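Local coordinates for protein prepilin (Salmonella typhi, PDB 3FHV) that forms the subunit of a type IVb pilus and, through it, probably attaches the bacterium to the host chloride channel CFTR, at residues 15-20 against 71-76; 104-109 against 132-137. One frame throughout, in Å; residues are numbered along the deposited sequence.

How the contacts relate
Both contacts pack a helix against another element of the PilS pilin domain without a hydrogen bond across, but at different depths. Contact 1 lies near the centre of the chain and joins helix 8-25 to strand 72-78 of the antiparallel sheet by branched aliphatic side chains alone. Contact 2, about 18 Å away between centres, is buried locally but lies nearer the periphery; it pairs helix 98-111 with the short helix 131-137 through small side chains, two of them hydroxylic. The contacts share no helix or strand, yet they touch: Gln15 CG of contact 1 packs 3.5 Å from Met108 SD of contact 2, where helices 8-25 and 98-111 are neighbours.

Contact 1: 15-20 against 71-76; sequences QTLATN and GQIVVA
Leu17, reaching from helix 8-25 toward the sheet, meets Val75 with one branch: its CD2 lies 3.7 Å from Val75 CG2. The same valine methyl is 4.1 Å from Leu17 CG, so it rests against the fork of the leucine as well as one of its tips. The two side chains pass alongside each other in opposite directions. Leu17 carries CG anti to its own nitrogen (chi1 177°), which takes CG and its methyls out toward the strand. On Val75 the touching methyl, CG2, is the branch beside the backbone nitrogen.

Ile73, two residues earlier on the same sheet face, adds a lighter contact, its CG2 being 4.3 Å from Leu17 CD2. That single leucine methyl thus spans both strand residues. All three side chains are buried, and the contact is purely apolar; Val74, between them, points away from the helix.

Around this patch, Leu17 also packs on Leu65 of strand 62-66 and Ile91 of strand 88-96, while Val75 is flanked by Phe89 of strand 88-96 and by Met39 and Leu43 of helix 36-45, placing the contact in the helix-on-sheet core of the pilin.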
ATOM      1  N   GLN A  15      -3.072   2.266   8.581  1.00  5.74           N
ATOM      2  CA  GLN A  15      -3.956   2.994   7.685  1.00  8.73           C
ATOM      3  C   GLN A  15      -4.100   2.281   6.346  1.00  8.61           C
ATOM      4  O   GLN A  15      -5.218   2.133   5.835  1.00  8.55           O
ATOM      5  CB  GLN A  15      -3.453   4.434   7.498  1.00  9.49           C
ATOM      6  CG  GLN A  15      -3.670   5.304   8.737  1.00 12.39           C
ATOM      7  CD  GLN A  15      -2.994   6.661   8.642  1.00 15.71           C
ATOM      8  OE1 GLN A  15      -2.616   7.097   7.566  1.00 18.48           O
ATOM      9  NE2 GLN A  15      -2.847   7.336   9.779  1.00 18.03           N
ATOM     10  N   THR A  16      -2.982   1.823   5.791  1.00  8.34           N
ATOM     11  CA  THR A  16      -3.024   1.125   4.513  1.00  7.84           C
ATOM     12  C   THR A  16      -3.674  -0.251   4.643  1.00  7.81           C
ATOM     13  O   THR A  16      -4.399  -0.675   3.744  1.00  7.98           O
ATOM     14  CB  THR A  16      -1.606   0.987   3.880  1.00  6.35           C
ATOM     15  OG1 THR A  16      -0.693   0.420   4.824  1.00  6.57           O
ATOM     16  CG2 THR A  16      -1.080   2.345   3.439  1.00  6.17           C
ATOM     17  N   LEU A  17      -3.408  -0.946   5.752  1.00  7.92           N
ATOM     18  CA  LEU A  17      -4.000  -2.261   5.986  1.00  6.31           C
ATOM     19  C   LEU A  17      -5.521  -2.093   6.011  1.00  6.38           C
ATOM     20  O   LEU A  17      -6.255  -2.906   5.448  1.00  4.98           O
ATOM     21  CB  LEU A  17      -3.508  -2.857   7.321  1.00  6.73           C
ATOM     22  CG  LEU A  17      -4.096  -4.217   7.738  1.00  5.76           C
ATOM     23  CD1 LEU A  17      -3.797  -5.267   6.678  1.00  8.00           C
ATOM     24  CD2 LEU A  17      -3.534  -4.632   9.093  1.00  8.26           C
ATOM     25  N   ALA A  18      -5.989  -1.022   6.644  1.00  5.11           N
ATOM     26  CA  ALA A  18      -7.424  -0.746   6.706  1.00  6.59           C
ATOM     27  C   ALA A  18      -7.966  -0.497   5.297  1.00  7.34           C
ATOM     28  O   ALA A  18      -8.988  -1.058   4.914  1.00  5.60           O
ATOM     29  CB  ALA A  18      -7.693   0.478   7.595  1.00  7.83           C
ATOM     30  N   THR A  19      -7.274   0.342   4.529  1.00  7.16           N
ATOM     31  CA  THR A  19      -7.699   0.639   3.167  1.00  9.05           C
ATOM     32  C   THR A  19      -7.760  -0.635   2.316  1.00  8.18           C
ATOM     33  O   THR A  19      -8.727  -0.848   1.579  1.00  7.55           O
ATOM     34  CB  THR A  19      -6.751   1.670   2.515  1.00  9.79           C
ATOM     35  OG1 THR A  19      -6.911   2.932   3.179  1.00 10.76           O
ATOM     36  CG2 THR A  19      -7.068   1.831   1.021  1.00 12.67           C
ATOM     37  N   ASN A  20      -6.740  -1.485   2.435  1.00  8.24           N
ATOM     38  CA  ASN A  20      -6.703  -2.737   1.691  1.00  9.10           C
ATOM     39  C   ASN A  20      -7.846  -3.654   2.106  1.00  9.83           C
ATOM     40  O   ASN A  20      -8.461  -4.311   1.272  1.00 10.16           O
ATOM     41  CB  ASN A  20      -5.373  -3.460   1.904  1.00  8.56           C
ATOM     42  CG  ASN A  20      -4.206  -2.713   1.294  1.00  8.21           C
ATOM     43  OD1 ASN A  20      -4.368  -2.000   0.307  1.00  7.72           O
ATOM     44  ND2 ASN A  20      -3.026  -2.886   1.867  1.00  8.70           N
ATOM     45  N   GLY A  71       4.365  -7.638  18.950  1.00  9.67           N
ATOM     46  CA  GLY A  71       3.006  -7.860  19.421  1.00  9.48           C
ATOM     47  C   GLY A  71       2.176  -8.286  18.221  1.00 10.33           C
ATOM     48  O   GLY A  71       2.406  -7.817  17.103  1.00  9.06           O
ATOM     49  N   GLN A  72       1.198  -9.159  18.426  1.00 10.32           N
ATOM     50  CA  GLN A  72       0.399  -9.623  17.296  1.00  9.43           C
ATOM     51  C   GLN A  72      -0.605  -8.595  16.778  1.00  9.56           C
ATOM     52  O   GLN A  72      -1.151  -7.799  17.545  1.00  8.56           O
ATOM     53  CB  GLN A  72      -0.327 -10.927  17.663  1.00 11.23           C
ATOM     54  CG  GLN A  72      -1.072 -11.558  16.490  1.00 12.48           C
ATOM     55  CD  GLN A  72      -1.578 -12.962  16.770  1.00 13.86           C
ATOM     56  OE1 GLN A  72      -1.771 -13.350  17.920  1.00 16.68           O
ATOM     57  NE2 GLN A  72      -1.817 -13.725  15.709  1.00 14.43           N
ATOM     58  N   ILE A  73      -0.811  -8.599  15.462  1.00  8.03           N
ATOM     59  CA  ILE A  73      -1.782  -7.716  14.819  1.00  7.34           C
ATOM     60  C   ILE A  73      -2.842  -8.666  14.268  1.00  8.72           C
ATOM     61  O   ILE A  73      -2.508  -9.650  13.605  1.00  9.23           O
ATOM     62  CB  ILE A  73      -1.178  -6.936  13.618  1.00  7.87           C
ATOM     63  CG1 ILE A  73      -0.064  -5.994  14.086  1.00  6.61           C
ATOM     64  CG2 ILE A  73      -2.284  -6.116  12.917  1.00  7.22           C
ATOM     65  CD1 ILE A  73       0.697  -5.346  12.944  1.00  7.76           C
ATOM     66  N   VAL A  74      -4.106  -8.387  14.556  1.00  7.66           N
ATOM     67  CA  VAL A  74      -5.187  -9.225  14.052  1.00  9.03           C
ATOM     68  C   VAL A  74      -6.309  -8.383  13.445  1.00  7.78           C
ATOM     69  O   VAL A  74      -6.775  -7.416  14.057  1.00  7.84           O
ATOM     70  CB  VAL A  74      -5.795 -10.108  15.168  1.00 10.05           C
ATOM     71  CG1 VAL A  74      -6.870 -11.020  14.573  1.00 11.53           C
ATOM     72  CG2 VAL A  74      -4.701 -10.937  15.845  1.00  9.07           C
ATOM     73  N   VAL A  75      -6.708  -8.741  12.228  1.00  6.55           N
ATOM     74  CA  VAL A  75      -7.803  -8.079  11.527  1.00  8.54           C
ATOM     75  C   VAL A  75      -8.952  -9.057  11.689  1.00  9.86           C
ATOM     76  O   VAL A  75      -8.858 -10.209  11.261  1.00  9.99           O
ATOM     77  CB  VAL A  75      -7.504  -7.897  10.026  1.00  8.97           C
ATOM     78  CG1 VAL A  75      -8.715  -7.273   9.323  1.00  9.04           C
ATOM     79  CG2 VAL A  75      -6.275  -6.998   9.850  1.00  7.34           C
ATOM     80  N   ALA A  76     -10.034  -8.607  12.314  1.00 10.84           N
ATOM     81  CA  ALA A  76     -11.157  -9.498  12.563  1.00 11.27           C
ATOM     82  C   ALA A  76     -12.513  -8.879  12.252  1.00 12.57           C
ATOM     83  O   ALA A  76     -12.705  -7.669  12.367  1.00  9.15           O
ATOM     84  CB  ALA A  76     -11.120  -9.973  14.018  1.00 11.44           C
TER

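Contact 2: 104-109 against 132-137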
ATOM      1  N   ILE A 104       0.395   6.755  17.777  1.00  8.17           N
ATOM      2  CA  ILE A 104      -0.447   5.997  16.867  1.00  8.32           C
ATOM      3  C   ILE A 104      -1.936   6.276  17.080  1.00  7.91           C
ATOM      4  O   ILE A 104      -2.680   6.484  16.115  1.00  5.20           O
ATOM      5  CB  ILE A 104      -0.193   4.487  17.010  1.00  8.43           C
ATOM      6  CG1 ILE A 104       1.261   4.166  16.625  1.00  9.01           C
ATOM      7  CG2 ILE A 104      -1.157   3.708  16.120  1.00  7.67           C
ATOM      8  CD1 ILE A 104       1.689   2.746  16.998  1.00  9.46           C
ATOM      9  N   SER A 105      -2.377   6.283  18.334  1.00  6.93           N
ATOM     10  CA  SER A 105      -3.786   6.528  18.600  1.00  8.33           C
ATOM     11  C   SER A 105      -4.191   7.927  18.141  1.00  9.01           C
ATOM     12  O   SER A 105      -5.232   8.093  17.504  1.00  8.33           O
ATOM     13  CB  SER A 105      -4.107   6.331  20.094  1.00  9.01           C
ATOM     14  OG  SER A 105      -3.419   7.266  20.900  1.00  8.74           O
ATOM     15  N   THR A 106      -3.374   8.936  18.441  1.00  9.01           N
ATOM     16  CA  THR A 106      -3.721  10.286  18.017  1.00  8.72           C
ATOM     17  C   THR A 106      -3.620  10.414  16.505  1.00  7.68           C
ATOM     18  O   THR A 106      -4.432  11.092  15.874  1.00  7.27           O
ATOM     19  CB  THR A 106      -2.837  11.357  18.696  1.00  9.89           C
ATOM     20  OG1 THR A 106      -1.453  11.108  18.417  1.00 11.14           O
ATOM     21  CG2 THR A 106      -3.064  11.333  20.203  1.00  7.55           C
ATOM     22  N   GLY A 107      -2.632   9.749  15.919  1.00  7.02           N
ATOM     23  CA  GLY A 107      -2.474   9.799  14.475  1.00  7.86           C
ATOM     24  C   GLY A 107      -3.672   9.222  13.735  1.00  7.04           C
ATOM     25  O   GLY A 107      -4.131   9.791  12.738  1.00  5.82           O
ATOM     26  N   MET A 108      -4.186   8.094  14.221  1.00  7.47           N
ATOM     27  CA  MET A 108      -5.338   7.449  13.594  1.00  9.18           C
ATOM     28  C   MET A 108      -6.578   8.328  13.769  1.00  8.87           C
ATOM     29  O   MET A 108      -7.463   8.345  12.912  1.00  8.88           O
ATOM     30  CB  MET A 108      -5.585   6.059  14.203  1.00  9.04           C
ATOM     31  CG  MET A 108      -4.476   5.024  13.936  1.00  9.64           C
ATOM     32  SD  MET A 108      -4.181   4.619  12.182  1.00 11.25           S
ATOM     33  CE  MET A 108      -5.649   3.671  11.819  1.00  8.64           C
ATOM     34  N   SER A 109      -6.640   9.054  14.882  1.00  9.43           N
ATOM     35  CA  SER A 109      -7.765   9.953  15.133  1.00  9.21           C
ATOM     36  C   SER A 109      -7.747  11.086  14.102  1.00 10.75           C
ATOM     37  O   SER A 109      -8.762  11.381  13.472  1.00 10.33           O
ATOM     38  CB  SER A 109      -7.673  10.564  16.534  1.00  9.67           C
ATOM     39  OG  SER A 109      -8.714  11.513  16.736  1.00  7.49           O
ATOM     40  N   GLU A 132      -3.820  14.442  24.949  1.00  9.82           N
ATOM     41  CA  GLU A 132      -4.097  14.445  26.380  1.00 12.72           C
ATOM     42  C   GLU A 132      -4.789  13.154  26.801  1.00 12.09           C
ATOM     43  O   GLU A 132      -4.473  12.592  27.845  1.00 12.34           O
ATOM     44  CB  GLU A 132      -4.971  15.642  26.769  1.00 14.17           C
ATOM     45  CG  GLU A 132      -4.289  17.000  26.678  1.00 17.25           C
ATOM     46  CD  GLU A 132      -3.978  17.411  25.257  1.00 19.29           C
ATOM     47  OE1 GLU A 132      -4.666  16.924  24.335  1.00 17.92           O
ATOM     48  OE2 GLU A 132      -3.057  18.235  25.060  1.00 21.16           O
ATOM     49  N   ILE A 133      -5.733  12.681  25.995  1.00  9.73           N
ATOM     50  CA  ILE A 133      -6.434  11.445  26.338  1.00 10.46           C
ATOM     51  C   ILE A 133      -5.489  10.249  26.244  1.00 10.48           C
ATOM     52  O   ILE A 133      -5.407   9.430  27.164  1.00  9.77           O
ATOM     53  CB  ILE A 133      -7.653  11.206  25.402  1.00 10.14           C
ATOM     54  CG1 ILE A 133      -8.781  12.183  25.751  1.00  9.37           C
ATOM     55  CG2 ILE A 133      -8.133   9.761  25.519  1.00  8.83           C
ATOM     56  CD1 ILE A 133      -9.958  12.144  24.768  1.00  5.95           C
ATOM     57  N   ALA A 134      -4.774  10.152  25.126  1.00 11.71           N
ATOM     58  CA  ALA A 134      -3.849   9.050  24.908  1.00 11.72           C
ATOM     59  C   ALA A 134      -2.784   8.951  25.995  1.00 11.24           C
ATOM     60  O   ALA A 134      -2.543   7.866  26.532  1.00  9.33           O
ATOM     61  CB  ALA A 134      -3.195   9.181  23.538  1.00 10.50           C
ATOM     62  N   SER A 135      -2.150  10.077  26.321  1.00 13.81           N
ATOM     63  CA  SER A 135      -1.105  10.098  27.347  1.00 14.34           C
ATOM     64  C   SER A 135      -1.581   9.443  28.638  1.00 13.55           C
ATOM     65  O   SER A 135      -0.826   8.751  29.325  1.00 13.14           O
ATOM     66  CB  SER A 135      -0.682  11.538  27.659  1.00 16.12           C
ATOM     67  OG  SER A 135      -0.112  12.162  26.524  1.00 25.13           O
ATOM     68  N   SER A 136      -2.842   9.665  28.968  1.00 11.76           N
ATOM     69  CA  SER A 136      -3.391   9.115  30.191  1.00 12.23           C
ATOM     70  C   SER A 136      -3.793   7.651  30.047  1.00 12.13           C
ATOM     71  O   SER A 136      -3.441   6.819  30.889  1.00 11.09           O
ATOM     72  CB  SER A 136      -4.584   9.970  30.636  1.00 11.91           C
ATOM     73  OG  SER A 136      -5.197   9.459  31.809  1.00 15.13           O
ATOM     74  N   GLU A 137      -4.513   7.325  28.977  1.00  9.81           N
ATOM     75  CA  GLU A 137      -4.969   5.956  28.766  1.00  8.71           C
ATOM     76  C   GLU A 137      -3.896   4.953  28.353  1.00  7.32           C
ATOM     77  O   GLU A 137      -4.034   3.766  28.614  1.00  9.37           O
ATOM     78  CB  GLU A 137      -6.106   5.933  27.750  1.00  7.22           C
ATOM     79  CG  GLU A 137      -7.311   6.746  28.179  1.00  7.80           C
ATOM     80  CD  GLU A 137      -8.421   6.682  27.164  1.00  7.90           C
ATOM     81  OE1 GLU A 137      -8.129   6.280  26.018  1.00 10.21           O
ATOM     82  OE2 GLU A 137      -9.569   7.041  27.497  1.00  7.00           O
TER
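Ala134 CB of helix 131-137 points at helix 98-111 and meets two consecutive residues there. It lies 3.3 Å from Ser105 OG, a close approach of a methyl to a hydroxyl oxygen, and 4.0 Å from Thr106 CG2. The alanine methyl therefore has a polar atom and an apolar one as neighbours. With only a methyl on the one side and short side chains on the other, the backbones come near: Ser105 CA and Ala134 CA are 6.8 Å apart.

The torsions settle which atoms face the alanine. In Ser105, OG sits between the backbone nitrogen and the carbonyl carbon (chi1 64°), from where it hydrogen-bonds to Cys101 O one turn back in its own helix. Thr106 OG1 takes the equivalent place (chi1 58°) and bonds to Val102 O, leaving the methyl CG2, beside the backbone nitrogen, to touch Ala134.

Farther out, Val129, in the loop before helix 131-137, packs on both Ser105 and Ala134. Ser109, one turn beyond Ser105, holds that loop through hydrogen bonds of its OG with Val129 N and Ala127 O. The disulfide between Cys101 and Cys138 ties the start of helix 98-111 to the residue just after helix 131-137.

The direct contact is van der Waals packing of small groups, buried with no polar bond across it. Both hydroxyls are satisfied within their own helix, so Ser105 OG can lie against the alanine methyl without needing a partner on helix 131-137.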